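Local coordinates for protein putative chorismate mutase (Yersinia pestis biovar Microtus str. 91001, PDB 2GBB) that catalyses the Claisen rearrangement of chorismate to prephenate, as a secreted, all-helical chorismate mutase, at residues A[11-16]-A[60-65]; A[66-71]-A[136-141]. All blocks are in the same frame, centred on the assembly; numbering follows the deposited sequence.

In the fold
Helix 7-14, near the N terminus, meets the N-terminal half of helix 55-82 in contact 1, which closes a loop of 43 residues that are mostly helical. Contact 2 opens one residue further along helix 55-82 and closes a longer, again largely helical, loop onto residues 136-141, the loop before helix 140-150 and its first residues. The two therefore follow one another along the chain without nesting or crossing, their centres 9 Å apart. Leu14 joins them: its CD2 lies 3.9 Å from Ala68 CB and its CD1 packs on Leu138. Together they tie both the N-terminal and the C-terminal parts of the chain to the long helix of the bundle.

Contact 1. Residues A[11-16]-A[60-65]; sequences NERLSY and PLMVAQ
Arg13 lays the aliphatic part of its side chain across the end of Gln65, the two chains crossing at about a right angle, with Arg13 CD 3.7 Å from Gln65 OE1. Its CG stands anti to the backbone N (chi1 -165°) and the chain stays extended as far as NE, which carries the guanidinium well beyond helix 7-14, past the amide. The guanidinium and amide planes are turned 51° apart, and no hydrogen bond links the groups. One face of the guanidinium is approached by the methyl of selenomethionine Met62, whose CE comes within 4.5 Å of Arg13 NH2. Beside this, Leu14 sends one branch to the backbone of helix 55-82: CD2 lies 4.1 Å from Gln65 O, an apolar approach to a carbonyl.

The interface is thus small, 165 Å² in all, and made by van der Waals contact between buried residues close to the centre of the chain. It probably borders the active site. Arg13 is probably a substrate-binding residue, and its NH1 is hydrogen-bonded to a bound citrate, probably from the crystallisation liquor, which may mark the pocket for the acidic substrate. Met62 CE, over one face, and the Gln65 side chain, set obliquely, both approach the arm from the side of helix 55-82.

Around the pair, helix 93-117 lies against Arg13 through Ile100 and Ser104, while Val40 of helix 34-50 touches both Arg13 and Met62. On the side of Leu61, helix 140-150 packs through Ile146 and Thr149, so the contact lies enclosed within the helical bundle.

Contact 2. Residues A[66-71]-A[136-141]; sequences INAAKA and HNLTSA. With SO4 (sulfate ion), chain E.
Leu138 reaches Ala68 with one methyl branch: its CD2 is 3.9 Å from Ala68 CB, the one apolar side-chain pair of this contact. The CG of Leu138 is anti to the backbone N (chi1 -150°), which swings the isobutyl group toward helix 55-82 although the CB itself does not point there. One turn further along the helix the backbones only come near each other, the carbonyl oxygens of Ala71 and Asn137 lying 4.2 Å apart without a bond between them. That of Asn137 accepts a hydrogen bond from Arg75 NH1, a residue one turn beyond Ala71, so the loop is also held to helix 55-82 by a polar link.

Outward from this core, Ile72, Ile133 and Val143 touch Leu138, and Ile146 touches Ala68, extending the apolar patch around the pair. The chain then turns into helix 140-150. Thr139 occupies the N-cap position, its OG1 bonded to the backbone just past the segment, and its backbone N is hydrogen-bonded to Asp142 OD2. At this same helix start Ser140 N donates to sulfate O1 over 2.8 Å at 163°, nearly straight, and Thr139 CB lies against the same oxygen at 3.2 Å.

On its other side helix 55-82 carries Lys70, whose NZ forms salt bridges with Glu32 and Glu37. Leu81 of the second subunit packs on Asn67, Lys70 and Ala71. Ala69, Lys70 and Ala71 belong to the probable substrate-binding set. Chemically, the contact joins the loop to the helix by apolar touch backed by one arginine bond, whereas the sulfate, probably from the crystallisation liquor, takes a backbone N-H at a helix N terminus, where the helix dipole would be expected to favour an anion.

Contact 1. Residues A[11-16]-A[60-65]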
loop_
_atom_site.group_PDB
_atom_site.type_symbol
_atom_site.label_atom_id
_atom_site.label_comp_id
_atom_site.label_asym_id
_atom_site.label_seq_id
_atom_site.Cartn_x
_atom_site.Cartn_y
_atom_site.Cartn_z
ATOM N N ASN A 11 6.142 16.390 10.133
ATOM C CA ASN A 11 7.153 15.569 9.482
ATOM C C ASN A 11 7.782 14.472 10.342
ATOM O O ASN A 11 7.895 13.331 9.893
ATOM C CB ASN A 11 8.234 16.459 8.837
ATOM C CG ASN A 11 9.252 15.652 8.080
ATOM O OD1 ASN A 11 8.967 15.164 7.000
ATOM N ND2 ASN A 11 10.431 15.459 8.673
ATOM N N GLU A 12 8.227 14.813 11.547
ATOM C CA GLU A 12 8.794 13.830 12.491
ATOM C C GLU A 12 7.781 12.771 12.917
ATOM O O GLU A 12 8.145 11.607 13.058
ATOM C CB GLU A 12 9.335 14.534 13.750
ATOM C CG GLU A 12 10.470 15.581 13.537
ATOM C CD GLU A 12 10.486 16.675 14.626
ATOM O OE1 GLU A 12 10.889 17.845 14.350
ATOM O OE2 GLU A 12 10.084 16.367 15.767
ATOM N N ARG A 13 6.519 13.160 13.137
ATOM C CA ARG A 13 5.464 12.155 13.409
ATOM C C ARG A 13 5.442 11.081 12.276
ATOM O O ARG A 13 5.476 9.880 12.520
ATOM C CB ARG A 13 4.094 12.828 13.561
ATOM C CG ARG A 13 3.019 11.880 14.218
ATOM C CD ARG A 13 1.696 12.582 14.580
ATOM N NE ARG A 13 0.792 11.643 15.248
ATOM C CZ ARG A 13 0.052 10.719 14.627
ATOM N NH1 ARG A 13 0.059 10.630 13.299
ATOM N NH2 ARG A 13 -0.701 9.875 15.348
ATOM N N LEU A 14 5.438 11.548 11.040
ATOM C CA LEU A 14 5.330 10.668 9.868
ATOM C C LEU A 14 6.617 9.827 9.623
ATOM O O LEU A 14 6.574 8.789 8.994
ATOM C CB LEU A 14 4.932 11.505 8.623
ATOM C CG LEU A 14 3.502 12.069 8.516
ATOM C CD1 LEU A 14 3.374 13.055 7.333
ATOM C CD2 LEU A 14 2.478 10.950 8.322
ATOM N N SER A 15 7.758 10.235 10.186
ATOM C CA SER A 15 9.003 9.423 10.077
ATOM C C SER A 15 8.931 8.058 10.817
ATOM O O SER A 15 9.745 7.216 10.581
ATOM C CB SER A 15 10.222 10.202 10.593
ATOM O OG SER A 15 10.066 10.426 11.985
ATOM N N TYR A 16 7.992 7.877 11.731
ATOM C CA TYR A 16 7.780 6.619 12.448
ATOM C C TYR A 16 6.925 5.590 11.717
ATOM O O TYR A 16 6.756 4.491 12.186
ATOM C CB TYR A 16 7.137 6.898 13.822
ATOM C CG TYR A 16 8.150 7.524 14.730
ATOM C CD1 TYR A 16 9.218 6.762 15.216
ATOM C CD2 TYR A 16 8.104 8.887 15.046
ATOM C CE1 TYR A 16 10.235 7.335 16.001
ATOM C CE2 TYR A 16 9.112 9.468 15.869
ATOM C CZ TYR A 16 10.168 8.682 16.320
ATOM O OH TYR A 16 11.192 9.231 17.105
ATOM N N PRO A 60 -10.410 16.905 11.636
ATOM C CA PRO A 60 -9.985 16.832 10.259
ATOM C C PRO A 60 -8.468 16.681 10.107
ATOM O O PRO A 60 -8.003 15.866 9.321
ATOM C CB PRO A 60 -10.542 18.151 9.674
ATOM C CG PRO A 60 -11.804 18.322 10.447
ATOM C CD PRO A 60 -11.235 18.120 11.825
ATOM N N LEU A 61 -7.710 17.416 10.908
ATOM C CA LEU A 61 -6.249 17.312 10.932
ATOM C C LEU A 61 -5.802 15.926 11.376
ATOM O O LEU A 61 -4.916 15.359 10.784
ATOM C CB LEU A 61 -5.658 18.295 11.928
ATOM C CG LEU A 61 -4.271 18.884 11.684
ATOM C CD1 LEU A 61 -3.582 19.124 13.025
ATOM C CD2 LEU A 61 -3.383 18.214 10.623
HETATM N N MSE A 62 -6.417 15.395 12.415
HETATM C CA MSE A 62 -6.087 14.021 12.806
HETATM C C MSE A 62 -6.416 13.056 11.680
HETATM O O MSE A 62 -5.600 12.254 11.339
HETATM C CB MSE A 62 -6.777 13.643 14.104
HETATM C CG MSE A 62 -6.437 14.532 15.251
HETATM SE SE MSE A 62 -4.504 14.902 15.461
HETATM C CE MSE A 62 -3.845 13.046 15.623
ATOM N N VAL A 63 -7.613 13.158 11.089
ATOM C CA VAL A 63 -7.984 12.365 9.890
ATOM C C VAL A 63 -6.923 12.484 8.767
ATOM O O VAL A 63 -6.477 11.477 8.224
ATOM C CB VAL A 63 -9.420 12.686 9.386
ATOM C CG1 VAL A 63 -9.683 12.110 7.965
ATOM C CG2 VAL A 63 -10.492 12.112 10.374
ATOM N N ALA A 64 -6.511 13.715 8.435
ATOM C CA ALA A 64 -5.489 13.956 7.382
ATOM C C ALA A 64 -4.139 13.320 7.735
ATOM O O ALA A 64 -3.438 12.712 6.871
ATOM C CB ALA A 64 -5.322 15.483 7.096
ATOM N N GLN A 65 -3.764 13.419 9.013
ATOM C CA GLN A 65 -2.488 12.851 9.406
ATOM C C GLN A 65 -2.527 11.311 9.332
ATOM O O GLN A 65 -1.536 10.684 8.949
ATOM C CB GLN A 65 -2.108 13.283 10.832
ATOM C CG GLN A 65 -1.623 14.718 10.868
ATOM C CD GLN A 65 -1.112 15.081 12.213
ATOM O OE1 GLN A 65 0.098 15.120 12.433
ATOM N NE2 GLN A 65 -2.030 15.338 13.148
#

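Contact 2. Residues A[66-71]-A[136-141]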
loop_
_atom_site.group_PDB
_atom_site.type_symbol
_atom_site.label_atom_id
_atom_site.label_comp_id
_atom_site.label_asym_id
_atom_site.label_seq_id
_atom_site.Cartn_x
_atom_site.Cartn_y
_atom_site.Cartn_z
ATOM N N ILE A 66 -3.634 10.725 9.754
ATOM C CA ILE A 66 -3.817 9.269 9.727
ATOM C C ILE A 66 -3.843 8.749 8.296
ATOM O O ILE A 66 -3.211 7.748 8.027
ATOM C CB ILE A 66 -5.091 8.862 10.505
ATOM C CG1 ILE A 66 -4.823 8.883 12.031
ATOM C CG2 ILE A 66 -5.721 7.529 9.996
ATOM C CD1 ILE A 66 -6.083 9.131 12.825
ATOM N N ASN A 67 -4.566 9.408 7.383
ATOM C CA ASN A 67 -4.459 9.121 5.939
ATOM C C ASN A 67 -3.043 9.144 5.360
ATOM O O ASN A 67 -2.649 8.224 4.621
ATOM C CB ASN A 67 -5.410 10.030 5.133
ATOM C CG ASN A 67 -6.861 9.633 5.353
ATOM O OD1 ASN A 67 -7.109 8.557 5.886
ATOM N ND2 ASN A 67 -7.799 10.489 4.997
ATOM N N ALA A 68 -2.284 10.183 5.662
ATOM C CA ALA A 68 -0.914 10.238 5.207
ATOM C C ALA A 68 -0.087 9.080 5.740
ATOM O O ALA A 68 0.697 8.504 5.022
ATOM C CB ALA A 68 -0.231 11.585 5.594
ATOM N N ALA A 69 -0.239 8.775 7.020
ATOM C CA ALA A 69 0.405 7.680 7.646
ATOM C C ALA A 69 0.012 6.336 6.987
ATOM O O ALA A 69 0.889 5.552 6.647
ATOM C CB ALA A 69 0.032 7.686 9.119
ATOM N N LYS A 70 -1.286 6.074 6.804
ATOM C CA LYS A 70 -1.698 4.874 6.069
ATOM C C LYS A 70 -1.134 4.839 4.651
ATOM O O LYS A 70 -0.655 3.779 4.183
ATOM C CB LYS A 70 -3.218 4.703 6.080
ATOM C CG LYS A 70 -3.794 4.476 7.501
ATOM C CD LYS A 70 -5.281 4.000 7.398
ATOM C CE LYS A 70 -6.175 4.995 6.730
ATOM N NZ LYS A 70 -7.544 4.684 7.128
ATOM N N ALA A 71 -1.160 5.987 3.966
ATOM C CA ALA A 71 -0.632 6.041 2.603
ATOM C C ALA A 71 0.837 5.535 2.604
ATOM O O ALA A 71 1.242 4.693 1.803
ATOM C CB ALA A 71 -0.772 7.477 2.023
ATOM N N HIS A 136 9.999 9.404 2.374
ATOM C CA HIS A 136 9.827 8.341 1.415
ATOM C C HIS A 136 8.361 7.846 1.486
ATOM O O HIS A 136 7.770 7.747 2.570
ATOM C CB HIS A 136 10.820 7.218 1.697
ATOM C CG HIS A 136 10.842 6.155 0.643
ATOM N ND1 HIS A 136 11.086 6.427 -0.690
ATOM C CD2 HIS A 136 10.647 4.818 0.726
ATOM C CE1 HIS A 136 11.039 5.299 -1.379
ATOM N NE2 HIS A 136 10.773 4.309 -0.543
ATOM N N ASN A 137 7.761 7.614 0.317
ATOM C CA ASN A 137 6.395 7.075 0.246
ATOM C C ASN A 137 5.274 8.024 0.636
ATOM O O ASN A 137 4.151 7.615 0.840
ATOM C CB ASN A 137 6.330 5.789 1.046
ATOM C CG ASN A 137 6.935 4.640 0.313
ATOM O OD1 ASN A 137 7.129 4.821 -0.969
ATOM N ND2 ASN A 137 7.197 3.573 0.882
ATOM N N LEU A 138 5.565 9.312 0.703
ATOM C CA LEU A 138 4.553 10.305 1.025
ATOM C C LEU A 138 4.415 11.277 -0.141
ATOM O O LEU A 138 5.400 11.882 -0.555
ATOM C CB LEU A 138 5.039 11.086 2.235
ATOM C CG LEU A 138 4.102 11.717 3.267
ATOM C CD1 LEU A 138 4.567 13.112 3.532
ATOM C CD2 LEU A 138 2.628 11.627 2.979
ATOM N N THR A 139 3.214 11.495 -0.652
ATOM C CA THR A 139 3.110 12.359 -1.821
ATOM C C THR A 139 2.697 13.788 -1.437
ATOM O O THR A 139 2.296 14.066 -0.306
ATOM C CB THR A 139 2.120 11.832 -2.896
ATOM O OG1 THR A 139 0.791 11.911 -2.395
ATOM C CG2 THR A 139 2.444 10.371 -3.367
ATOM N N SER A 140 2.800 14.684 -2.413
ATOM C CA SER A 140 2.348 16.058 -2.269
ATOM C C SER A 140 0.842 16.183 -2.043
ATOM O O SER A 140 0.424 16.979 -1.202
ATOM C CB SER A 140 2.767 16.851 -3.501
ATOM O OG SER A 140 4.177 17.035 -3.414
ATOM N N ALA A 141 0.032 15.397 -2.766
ATOM C CA ALA A 141 -1.394 15.270 -2.405
ATOM C C ALA A 141 -1.648 14.853 -0.907
ATOM O O ALA A 141 -2.562 15.382 -0.269
ATOM C CB ALA A 141 -2.164 14.354 -3.388
HETATM S S SO4 E . 4.834 13.697 -5.407
HETATM O O1 SO4 E . 3.438 13.762 -5.025
HETATM O O2 SO4 E . 5.743 14.013 -4.304
HETATM O O3 SO4 E . 5.084 12.333 -5.865
HETATM O O4 SO4 E . 5.000 14.667 -6.484
#